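PDB 4TPV: hookworm platelet inhibitor 1 from Ancylostoma caninum, which inhibits platelet aggregation and the adhesion of resting platelets to fibrinogen and collagen, possibly by binding platelet integrins. Local coordinates for residues A31-T41 and D168-G178. Residues are numbered along the deposited sequence; the frame is centred on the assembly and turned at random.
Sequences ARNYKTSKMRT and DDDWQNLLCIG
R40 and C176 pair as a single beta bridge where the CAP domain meets the cysteine-rich C-terminal tail, between the loop that follows helix 13-34 and the edge of the small hairpin of strands 166-167 and 176-177. C176 N donates to M39 O at 2.8 Å, and T41 N returns a straighter bond to C176 O (N-H...O angle 167°). M39 O also receives a CA-H...O contact from L175 CA at 3.0 Å. The T41 side chain is enclosed by D168, W171, L175 and I177. Its CB lies 3.7 Å from I177 CD1. The hydroxyl OG1, set beside the backbone N with chi1 -55°, passes close to L175 CB and donates to D168 OD2 at 2.8 Å, on that oxygen's anti lone pair. CG2, the other branch, comes obliquely to the W171 indole, 3.8 Å from CD1. The second carboxylate oxygen, D168 OD1, accepts from D170 N above the carboxylate plane and closes an Asx turn; two bonds, one on each oxygen, restrain the turn of the carboxylate. The L175 and M39 side chains run abreast, with L175 CD2 3.6 Å from M39 CG and also near A31 CB of helix 13-34. C176 SG, near K38 CA, forms the disulfide with C158, tying the hairpin to a neighbouring loop. One water links the two segments: it accepts from M39 N and donates to T36 O and, at 2.7 Å, to L174 O.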
loop_
_atom_site.group_PDB
_atom_site.type_symbol
_atom_site.label_atom_id
_atom_site.label_comp_id
_atom_site.label_asym_id
_atom_site.label_seq_id
_atom_site.Cartn_x
_atom_site.Cartn_y
_atom_site.Cartn_z
ATOM N N ALA A 31 -9.193 -7.056 -6.020
ATOM C CA ALA A 31 -9.589 -6.879 -7.420
ATOM C C ALA A 31 -10.527 -7.987 -7.902
ATOM O O ALA A 31 -11.465 -7.730 -8.660
ATOM C CB ALA A 31 -8.339 -6.816 -8.338
ATOM N N ARG A 32 -10.249 -9.214 -7.482
ATOM C CA ARG A 32 -11.078 -10.338 -7.894
ATOM C C ARG A 32 -12.427 -10.313 -7.191
ATOM O O ARG A 32 -13.448 -10.610 -7.813
ATOM C CB ARG A 32 -10.362 -11.669 -7.637
ATOM C CG ARG A 32 -11.176 -12.897 -8.101
ATOM C CD ARG A 32 -11.185 -13.027 -9.646
ATOM N NE ARG A 32 -9.942 -13.561 -10.188
ATOM C CZ ARG A 32 -9.607 -13.527 -11.475
ATOM N NH1 ARG A 32 -10.427 -12.984 -12.365
ATOM N NH2 ARG A 32 -8.443 -14.034 -11.876
ATOM N N ASN A 33 -12.449 -9.946 -5.911
ATOM C CA ASN A 33 -13.699 -10.052 -5.153
ATOM C C ASN A 33 -14.613 -8.845 -5.349
ATOM O O ASN A 33 -15.836 -8.975 -5.283
ATOM C CB ASN A 33 -13.388 -10.277 -3.665
ATOM C CG ASN A 33 -12.934 -11.701 -3.385
ATOM O OD1 ASN A 33 -13.757 -12.588 -3.126
ATOM N ND2 ASN A 33 -11.627 -11.938 -3.464
ATOM N N TYR A 34 -14.037 -7.674 -5.608
ATOM C CA TYR A 34 -14.844 -6.471 -5.852
ATOM C C TYR A 34 -14.951 -6.106 -7.329
ATOM O O TYR A 34 -15.695 -5.193 -7.683
ATOM C CB TYR A 34 -14.278 -5.269 -5.060
ATOM C CG TYR A 34 -14.492 -5.391 -3.566
ATOM C CD1 TYR A 34 -13.626 -6.131 -2.783
ATOM C CD2 TYR A 34 -15.577 -4.787 -2.946
ATOM C CE1 TYR A 34 -13.829 -6.285 -1.425
ATOM C CE2 TYR A 34 -15.780 -4.913 -1.574
ATOM C CZ TYR A 34 -14.917 -5.667 -0.825
ATOM O OH TYR A 34 -15.144 -5.791 0.529
ATOM N N LYS A 35 -14.206 -6.810 -8.186
ATOM C CA LYS A 35 -14.239 -6.577 -9.630
ATOM C C LYS A 35 -13.762 -5.164 -9.960
ATOM O O LYS A 35 -14.538 -4.288 -10.349
ATOM C CB LYS A 35 -15.642 -6.821 -10.202
ATOM C CG LYS A 35 -16.195 -8.209 -9.900
ATOM C CD LYS A 35 -15.226 -9.295 -10.338
ATOM C CE LYS A 35 -15.756 -10.691 -9.979
ATOM N NZ LYS A 35 -14.683 -11.737 -10.032
ATOM N N THR A 36 -12.464 -4.954 -9.796
ATOM C CA THR A 36 -11.858 -3.653 -10.023
ATOM C C THR A 36 -11.101 -3.668 -11.353
ATOM O O THR A 36 -10.250 -4.536 -11.562
ATOM C CB THR A 36 -10.884 -3.270 -8.885
ATOM O OG1 THR A 36 -9.752 -4.157 -8.894
ATOM C CG2 THR A 36 -11.577 -3.381 -7.514
ATOM N N SER A 37 -11.392 -2.697 -12.221
ATOM C CA SER A 37 -10.939 -2.739 -13.611
ATOM C C SER A 37 -9.523 -2.227 -13.911
ATOM O O SER A 37 -9.040 -2.435 -15.021
ATOM C CB SER A 37 -11.921 -1.960 -14.480
ATOM O OG SER A 37 -12.039 -0.622 -14.021
ATOM N N LYS A 38 -8.873 -1.551 -12.961
ATOM C CA LYS A 38 -7.510 -1.061 -13.203
ATOM C C LYS A 38 -6.700 -0.944 -11.910
ATOM O O LYS A 38 -6.087 0.088 -11.603
ATOM C CB LYS A 38 -7.555 0.268 -13.963
ATOM C CG LYS A 38 -8.449 1.349 -13.398
ATOM C CD LYS A 38 -8.281 2.630 -14.218
ATOM C CE LYS A 38 -9.336 3.660 -13.849
ATOM N NZ LYS A 38 -9.171 4.908 -14.669
ATOM N N MET A 39 -6.670 -2.045 -11.167
ATOM C CA MET A 39 -5.880 -2.096 -9.942
ATOM C C MET A 39 -4.427 -2.298 -10.321
ATOM O O MET A 39 -4.079 -3.302 -10.922
ATOM C CB MET A 39 -6.352 -3.224 -9.024
ATOM C CG MET A 39 -5.615 -3.257 -7.695
ATOM S SD MET A 39 -6.249 -2.083 -6.491
ATOM C CE MET A 39 -7.855 -2.769 -6.058
ATOM N N ARG A 40 -3.576 -1.339 -9.971
ATOM C CA ARG A 40 -2.146 -1.449 -10.305
ATOM C C ARG A 40 -1.354 -2.367 -9.375
ATOM O O ARG A 40 -1.594 -2.450 -8.171
ATOM C CB ARG A 40 -1.503 -0.055 -10.311
ATOM C CG ARG A 40 -2.069 0.839 -11.445
ATOM C CD ARG A 40 -1.187 2.026 -11.794
ATOM N NE ARG A 40 0.045 1.590 -12.466
ATOM C CZ ARG A 40 0.769 2.362 -13.267
ATOM N NH1 ARG A 40 0.388 3.602 -13.514
ATOM N NH2 ARG A 40 1.875 1.882 -13.822
ATOM N N THR A 41 -0.361 -3.024 -9.961
ATOM C CA THR A 41 0.654 -3.720 -9.189
ATOM C C THR A 41 1.489 -2.678 -8.481
ATOM O O THR A 41 1.917 -1.702 -9.108
ATOM C CB THR A 41 1.560 -4.564 -10.074
ATOM O OG1 THR A 41 0.765 -5.454 -10.858
ATOM C CG2 THR A 41 2.535 -5.388 -9.229
ATOM N N ASP A 168 -0.895 -7.685 -15.697
ATOM C CA ASP A 168 0.257 -8.337 -15.067
ATOM C C ASP A 168 0.098 -9.851 -14.871
ATOM O O ASP A 168 -0.607 -10.288 -13.948
ATOM C CB ASP A 168 0.524 -7.680 -13.710
ATOM C CG ASP A 168 1.889 -8.030 -13.141
ATOM O OD1 ASP A 168 2.567 -8.927 -13.687
ATOM O OD2 ASP A 168 2.301 -7.376 -12.162
ATOM N N ASP A 169 0.786 -10.650 -15.698
ATOM C CA ASP A 169 0.634 -12.105 -15.585
ATOM C C ASP A 169 1.309 -12.640 -14.315
ATOM O O ASP A 169 1.162 -13.817 -13.966
ATOM C CB ASP A 169 1.160 -12.835 -16.840
ATOM C CG ASP A 169 2.573 -12.439 -17.217
ATOM O OD1 ASP A 169 3.324 -11.958 -16.339
ATOM O OD2 ASP A 169 2.931 -12.623 -18.408
ATOM N N ASP A 170 2.013 -11.772 -13.601
ATOM C CA ASP A 170 2.595 -12.141 -12.311
ATOM C C ASP A 170 1.560 -12.194 -11.194
ATOM O O ASP A 170 1.801 -12.784 -10.136
ATOM C CB ASP A 170 3.682 -11.141 -11.906
ATOM C CG ASP A 170 4.937 -11.289 -12.706
ATOM O OD1 ASP A 170 5.159 -12.367 -13.300
ATOM O OD2 ASP A 170 5.724 -10.319 -12.711
ATOM N N TRP A 171 0.426 -11.533 -11.414
ATOM C CA TRP A 171 -0.597 -11.368 -10.388
ATOM C C TRP A 171 -1.951 -11.782 -10.941
ATOM O O TRP A 171 -2.932 -11.036 -10.878
ATOM C CB TRP A 171 -0.604 -9.920 -9.859
ATOM C CG TRP A 171 0.608 -9.677 -9.005
ATOM C CD1 TRP A 171 1.771 -9.090 -9.386
ATOM C CD2 TRP A 171 0.807 -10.110 -7.649
ATOM N NE1 TRP A 171 2.682 -9.108 -8.351
ATOM C CE2 TRP A 171 2.109 -9.724 -7.273
ATOM C CE3 TRP A 171 0.008 -10.783 -6.720
ATOM C CZ2 TRP A 171 2.632 -9.985 -6.006
ATOM C CZ3 TRP A 171 0.533 -11.027 -5.448
ATOM C CH2 TRP A 171 1.827 -10.631 -5.110
ATOM N N GLN A 172 -1.959 -12.984 -11.504
ATOM C CA GLN A 172 -3.161 -13.680 -11.974
ATOM C C GLN A 172 -3.965 -12.851 -12.975
ATOM O O GLN A 172 -5.177 -13.020 -13.107
ATOM C CB GLN A 172 -4.047 -14.090 -10.779
ATOM C CG GLN A 172 -3.336 -14.989 -9.741
ATOM C CD GLN A 172 -2.444 -14.187 -8.748
ATOM O OE1 GLN A 172 -2.903 -13.231 -8.117
ATOM N NE2 GLN A 172 -1.181 -14.589 -8.609
ATOM N N ASN A 173 -3.271 -11.996 -13.726
ATOM C CA ASN A 173 -3.927 -11.096 -14.668
ATOM C C ASN A 173 -5.063 -10.288 -14.037
ATOM O O ASN A 173 -6.091 -10.023 -14.682
ATOM C CB ASN A 173 -4.427 -11.883 -15.876
ATOM C CG ASN A 173 -3.286 -12.419 -16.704
ATOM O OD1 ASN A 173 -3.054 -13.624 -16.748
ATOM N ND2 ASN A 173 -2.537 -11.518 -17.338
ATOM N N LEU A 174 -4.832 -9.856 -12.802
ATOM C CA LEU A 174 -5.790 -9.054 -12.062
ATOM C C LEU A 174 -5.331 -7.617 -11.923
ATOM O O LEU A 174 -6.159 -6.721 -11.723
ATOM C CB LEU A 174 -6.018 -9.633 -10.663
ATOM C CG LEU A 174 -6.819 -10.935 -10.612
ATOM C CD1 LEU A 174 -6.715 -11.558 -9.231
ATOM C CD2 LEU A 174 -8.277 -10.673 -10.999
ATOM N N LEU A 175 -4.013 -7.407 -12.015
ATOM C CA LEU A 175 -3.396 -6.106 -11.751
ATOM C C LEU A 175 -2.719 -5.540 -12.998
ATOM O O LEU A 175 -2.435 -6.262 -13.945
ATOM C CB LEU A 175 -2.378 -6.224 -10.604
ATOM C CG LEU A 175 -2.844 -6.899 -9.306
ATOM C CD1 LEU A 175 -1.764 -6.836 -8.230
ATOM C CD2 LEU A 175 -4.161 -6.297 -8.812
ATOM N N CYS A 176 -2.490 -4.232 -12.993
ATOM C CA CYS A 176 -1.847 -3.556 -14.125
ATOM C C CYS A 176 -0.410 -3.241 -13.800
ATOM O O CYS A 176 -0.134 -2.663 -12.765
ATOM C CB CYS A 176 -2.557 -2.252 -14.461
ATOM S SG CYS A 176 -4.323 -2.386 -14.775
ATOM N N ILE A 177 0.511 -3.576 -14.704
ATOM C CA ILE A 177 1.944 -3.315 -14.465
ATOM C C ILE A 177 2.565 -2.427 -15.547
ATOM O O ILE A 177 2.201 -2.505 -16.715
ATOM C CB ILE A 177 2.722 -4.651 -14.379
ATOM C CG1 ILE A 177 4.167 -4.437 -13.920
ATOM C CG2 ILE A 177 2.662 -5.427 -15.699
ATOM C CD1 ILE A 177 4.298 -3.959 -12.500
ATOM N N GLY A 178 3.508 -1.583 -15.141
ATOM C CA GLY A 178 4.243 -0.748 -16.078
ATOM C C GLY A 178 5.266 -1.524 -16.891
ATOM O O GLY A 178 5.579 -2.671 -16.591
HETATM O O HOH W 1 -7.624 -4.583 -12.466
HETATM O O HOH W 2 1.742 -0.793 -11.847
#